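Long-range contact in aldehyde dehydrogenase (Listeria monocytogenes, PDB 3K9D), which probably oxidises aldehyde or oxo groups, with NAD or NADP as the electron acceptor: residues G275-Q286 against L316-A327. Sequence-based numbering, arbitrary orientation.
Sequences GAHFLSDAEAVQ and LTVPADARVLIA
Strands 276-278 and 324-327 run parallel at the border of a seven-stranded parallel sheet, joined by straight backbone bonds from His277 N to Val324 O and from Ile326 N to His277 O, and the pattern continues just past the first strand with Leu279 N to Ile326 O (2.8 Å). Strand 276-278 is an edge strand of this sheet within the chain, and the connection runs through helices 281-291 and 307-313, in the manner of a beta-alpha-beta crossover. Just before strand 276-278, Gly275, whose positive phi closes helix 261-273 in a Schellman motif, takes Arg323 N on its carbonyl.

On the face bearing Ala276, Phe278 and Ile326, the Phe278 ring lies alongside Ile326: Ile326 CB sits over one ring face, offset toward the rim, and Ile326 CG2 comes 3.7 Å from Phe278 CE1. Helix 261-273 packs on this aromatic ring too. Across the sheet His277, with CG anti to its own N (chi1 -171°), lifts its imidazole to Pro319, whose CD lies over one face, 3.6 Å from the ring centroid in a CH-pi contact, while Leu325 CD2 meets the ring edge in plane.

Farther along, Leu279 CD2 touches Leu316 CD1, and Leu316 CD2 rests against Glu283 CB. Ser280 and Glu283 form the capping box of helix 281-291: Glu283 N donates to Ser280 OG, and Ser280 N returns a bond to Glu283 OE1, which uses its anti lone pair. Glu283 OE2 accepts from a water that in turn accepts from Thr317 N at 3.0 Å.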
loop_
_atom_site.group_PDB
_atom_site.type_symbol
_atom_site.label_atom_id
_atom_site.label_comp_id
_atom_site.label_asym_id
_atom_site.label_seq_id
_atom_site.Cartn_x
_atom_site.Cartn_y
_atom_site.Cartn_z
ATOM N N GLY A 275 27.297 -24.902 -21.955
ATOM C CA GLY A 275 27.989 -25.177 -20.683
ATOM C C GLY A 275 27.181 -25.773 -19.545
ATOM O O GLY A 275 27.709 -25.969 -18.449
ATOM N N ALA A 276 25.903 -26.061 -19.793
ATOM C CA ALA A 276 25.044 -26.700 -18.787
ATOM C C ALA A 276 25.320 -28.197 -18.630
ATOM O O ALA A 276 25.565 -28.915 -19.611
ATOM C CB ALA A 276 23.585 -26.462 -19.109
ATOM N N HIS A 277 25.291 -28.642 -17.374
ATOM C CA HIS A 277 25.468 -30.028 -17.007
ATOM C C HIS A 277 24.197 -30.624 -16.430
ATOM O O HIS A 277 23.712 -30.201 -15.377
ATOM C CB HIS A 277 26.595 -30.178 -15.984
ATOM C CG HIS A 277 26.980 -31.598 -15.719
ATOM N ND1 HIS A 277 27.455 -32.437 -16.705
ATOM C CD2 HIS A 277 26.990 -32.322 -14.574
ATOM C CE1 HIS A 277 27.733 -33.618 -16.182
ATOM N NE2 HIS A 277 27.474 -33.569 -14.886
ATOM N N PHE A 278 23.680 -31.623 -17.136
ATOM C CA PHE A 278 22.479 -32.334 -16.756
ATOM C C PHE A 278 22.850 -33.468 -15.813
ATOM O O PHE A 278 23.737 -34.285 -16.101
ATOM C CB PHE A 278 21.760 -32.860 -17.999
ATOM C CG PHE A 278 21.037 -31.792 -18.770
ATOM C CD1 PHE A 278 19.686 -31.555 -18.543
ATOM C CD2 PHE A 278 21.704 -31.015 -19.710
ATOM C CE1 PHE A 278 19.011 -30.566 -19.248
ATOM C CE2 PHE A 278 21.043 -30.023 -20.416
ATOM C CZ PHE A 278 19.691 -29.800 -20.184
ATOM N N LEU A 279 22.185 -33.478 -14.668
ATOM C CA LEU A 279 22.422 -34.457 -13.637
ATOM C C LEU A 279 21.713 -35.732 -14.021
ATOM O O LEU A 279 20.689 -35.687 -14.705
ATOM C CB LEU A 279 21.893 -33.938 -12.296
ATOM C CG LEU A 279 22.644 -32.725 -11.753
ATOM C CD1 LEU A 279 22.094 -32.355 -10.399
ATOM C CD2 LEU A 279 24.131 -33.042 -11.646
ATOM N N SER A 280 22.258 -36.865 -13.575
ATOM C CA SER A 280 21.614 -38.155 -13.752
ATOM C C SER A 280 20.533 -38.257 -12.687
ATOM O O SER A 280 20.512 -37.452 -11.765
ATOM C CB SER A 280 22.633 -39.283 -13.592
ATOM O OG SER A 280 22.812 -39.600 -12.227
ATOM N N ASP A 281 19.642 -39.238 -12.812
ATOM C CA ASP A 281 18.611 -39.480 -11.794
ATOM C C ASP A 281 19.205 -39.569 -10.385
ATOM O O ASP A 281 18.758 -38.861 -9.478
ATOM C CB ASP A 281 17.796 -40.740 -12.128
ATOM C CG ASP A 281 16.814 -41.114 -11.024
ATOM O OD1 ASP A 281 15.837 -40.367 -10.798
ATOM O OD2 ASP A 281 17.032 -42.158 -10.374
ATOM N N ALA A 282 20.236 -40.397 -10.219
ATOM C CA ALA A 282 20.877 -40.597 -8.915
ATOM C C ALA A 282 21.552 -39.323 -8.380
ATOM O O ALA A 282 21.439 -39.012 -7.194
ATOM C CB ALA A 282 21.868 -41.763 -8.972
ATOM N N GLU A 283 22.228 -38.582 -9.258
ATOM C CA GLU A 283 22.856 -37.314 -8.876
ATOM C C GLU A 283 21.815 -36.261 -8.499
ATOM O O GLU A 283 22.031 -35.494 -7.570
ATOM C CB GLU A 283 23.701 -36.760 -10.021
ATOM C CG GLU A 283 24.889 -37.628 -10.387
ATOM C CD GLU A 283 25.642 -37.094 -11.572
ATOM O OE1 GLU A 283 25.000 -36.705 -12.569
ATOM O OE2 GLU A 283 26.881 -37.064 -11.499
ATOM N N ALA A 284 20.707 -36.222 -9.248
ATOM C CA ALA A 284 19.593 -35.319 -8.968
ATOM C C ALA A 284 18.958 -35.636 -7.617
ATOM O O ALA A 284 18.617 -34.730 -6.874
ATOM C CB ALA A 284 18.555 -35.395 -10.069
ATOM N N VAL A 285 18.808 -36.922 -7.314
ATOM C CA VAL A 285 18.305 -37.368 -6.008
ATOM C C VAL A 285 19.276 -37.015 -4.876
ATOM O O VAL A 285 18.851 -36.561 -3.805
ATOM C CB VAL A 285 17.997 -38.887 -6.004
ATOM C CG1 VAL A 285 17.781 -39.404 -4.586
ATOM C CG2 VAL A 285 16.771 -39.178 -6.845
ATOM N N GLN A 286 20.574 -37.209 -5.120
ATOM C CA GLN A 286 21.609 -36.892 -4.138
ATOM C C GLN A 286 21.629 -35.416 -3.784
ATOM O O GLN A 286 21.659 -35.069 -2.616
ATOM C CB GLN A 286 22.990 -37.322 -4.633
ATOM C CG GLN A 286 24.045 -37.378 -3.533
ATOM C CD GLN A 286 25.267 -38.193 -3.925
ATOM O OE1 GLN A 286 26.280 -38.195 -3.217
ATOM N NE2 GLN A 286 25.177 -38.894 -5.053
ATOM N N LEU A 316 28.994 -34.618 -5.317
ATOM C CA LEU A 316 28.898 -34.857 -6.754
ATOM C C LEU A 316 30.242 -34.572 -7.409
ATOM O O LEU A 316 31.034 -33.763 -6.902
ATOM C CB LEU A 316 27.827 -33.959 -7.389
ATOM C CG LEU A 316 26.344 -33.994 -6.981
ATOM C CD1 LEU A 316 25.550 -33.168 -7.977
ATOM C CD2 LEU A 316 25.760 -35.406 -6.898
ATOM N N THR A 317 30.485 -35.249 -8.529
ATOM C CA THR A 317 31.647 -35.010 -9.381
ATOM C C THR A 317 31.115 -34.505 -10.713
ATOM O O THR A 317 30.418 -35.224 -11.424
ATOM C CB THR A 317 32.495 -36.303 -9.609
ATOM O OG1 THR A 317 33.009 -36.770 -8.354
ATOM C CG2 THR A 317 33.655 -36.021 -10.542
ATOM N N VAL A 318 31.483 -33.273 -11.038
ATOM C CA VAL A 318 30.865 -32.485 -12.101
ATOM C C VAL A 318 32.012 -31.817 -12.862
ATOM O O VAL A 318 32.946 -31.351 -12.215
ATOM C CB VAL A 318 29.929 -31.411 -11.435
ATOM C CG1 VAL A 318 29.674 -30.230 -12.335
ATOM C CG2 VAL A 318 28.613 -32.037 -10.963
ATOM N N PRO A 319 31.965 -31.770 -14.227
ATOM C CA PRO A 319 33.046 -31.127 -15.005
ATOM C C PRO A 319 33.359 -29.683 -14.572
ATOM O O PRO A 319 32.441 -28.929 -14.239
ATOM C CB PRO A 319 32.512 -31.154 -16.442
ATOM C CG PRO A 319 31.600 -32.330 -16.477
ATOM C CD PRO A 319 30.925 -32.321 -15.118
ATOM N N ALA A 320 34.645 -29.321 -14.554
ATOM C CA ALA A 320 35.095 -27.967 -14.159
ATOM C C ALA A 320 34.467 -26.774 -14.911
ATOM O O ALA A 320 34.400 -25.659 -14.383
ATOM C CB ALA A 320 36.630 -27.881 -14.218
ATOM N N ASP A 321 34.039 -27.009 -16.146
ATOM C CA ASP A 321 33.454 -25.967 -16.989
ATOM C C ASP A 321 31.923 -25.919 -16.924
ATOM O O ASP A 321 31.292 -25.206 -17.704
ATOM C CB ASP A 321 33.899 -26.149 -18.442
ATOM C CG ASP A 321 33.373 -27.429 -19.063
ATOM O OD1 ASP A 321 33.025 -28.370 -18.325
ATOM O OD2 ASP A 321 33.305 -27.494 -20.302
ATOM N N ALA A 322 31.333 -26.700 -16.021
ATOM C CA ALA A 322 29.873 -26.692 -15.867
ATOM C C ALA A 322 29.404 -25.362 -15.272
ATOM O O ALA A 322 29.901 -24.931 -14.230
ATOM C CB ALA A 322 29.410 -27.866 -15.026
ATOM N N ARG A 323 28.460 -24.724 -15.968
ATOM C CA ARG A 323 27.943 -23.398 -15.634
ATOM C C ARG A 323 26.711 -23.442 -14.735
ATOM O O ARG A 323 26.511 -22.534 -13.924
ATOM C CB ARG A 323 27.596 -22.626 -16.904
ATOM C CG ARG A 323 28.806 -22.246 -17.776
ATOM C CD ARG A 323 28.417 -21.222 -18.844
ATOM N NE ARG A 323 28.002 -19.950 -18.245
ATOM C CZ ARG A 323 27.376 -18.966 -18.891
ATOM N NH1 ARG A 323 27.069 -19.084 -20.172
ATOM N NH2 ARG A 323 27.037 -17.857 -18.243
ATOM N N VAL A 324 25.899 -24.486 -14.897
ATOM C CA VAL A 324 24.690 -24.731 -14.087
ATOM C C VAL A 324 24.458 -26.239 -13.995
ATOM O O VAL A 324 24.859 -27.009 -14.886
ATOM C CB VAL A 324 23.358 -24.097 -14.666
ATOM C CG1 VAL A 324 23.300 -22.562 -14.545
ATOM C CG2 VAL A 324 23.092 -24.560 -16.092
ATOM N N LEU A 325 23.787 -26.652 -12.929
ATOM C CA LEU A 325 23.378 -28.024 -12.763
ATOM C C LEU A 325 21.895 -28.088 -13.025
ATOM O O LEU A 325 21.133 -27.301 -12.466
ATOM C CB LEU A 325 23.727 -28.530 -11.357
ATOM C CG LEU A 325 25.228 -28.533 -11.029
ATOM C CD1 LEU A 325 25.461 -28.917 -9.568
ATOM C CD2 LEU A 325 26.015 -29.455 -11.975
ATOM N N ILE A 326 21.498 -29.003 -13.911
ATOM C CA ILE A 326 20.100 -29.167 -14.302
ATOM C C ILE A 326 19.567 -30.575 -13.994
ATOM O O ILE A 326 20.130 -31.592 -14.423
ATOM C CB ILE A 326 19.875 -28.806 -15.796
ATOM C CG1 ILE A 326 20.578 -27.495 -16.148
ATOM C CG2 ILE A 326 18.371 -28.699 -16.126
ATOM C CD1 ILE A 326 20.223 -26.921 -17.530
ATOM N N ALA A 327 18.474 -30.609 -13.235
ATOM C CA ALA A 327 17.808 -31.837 -12.855
ATOM C C ALA A 327 16.449 -31.877 -13.515
ATOM O O ALA A 327 15.653 -30.953 -13.358
ATOM C CB ALA A 327 17.643 -31.891 -11.348
HETATM O O HOH W 1 28.643 -37.537 -9.251
#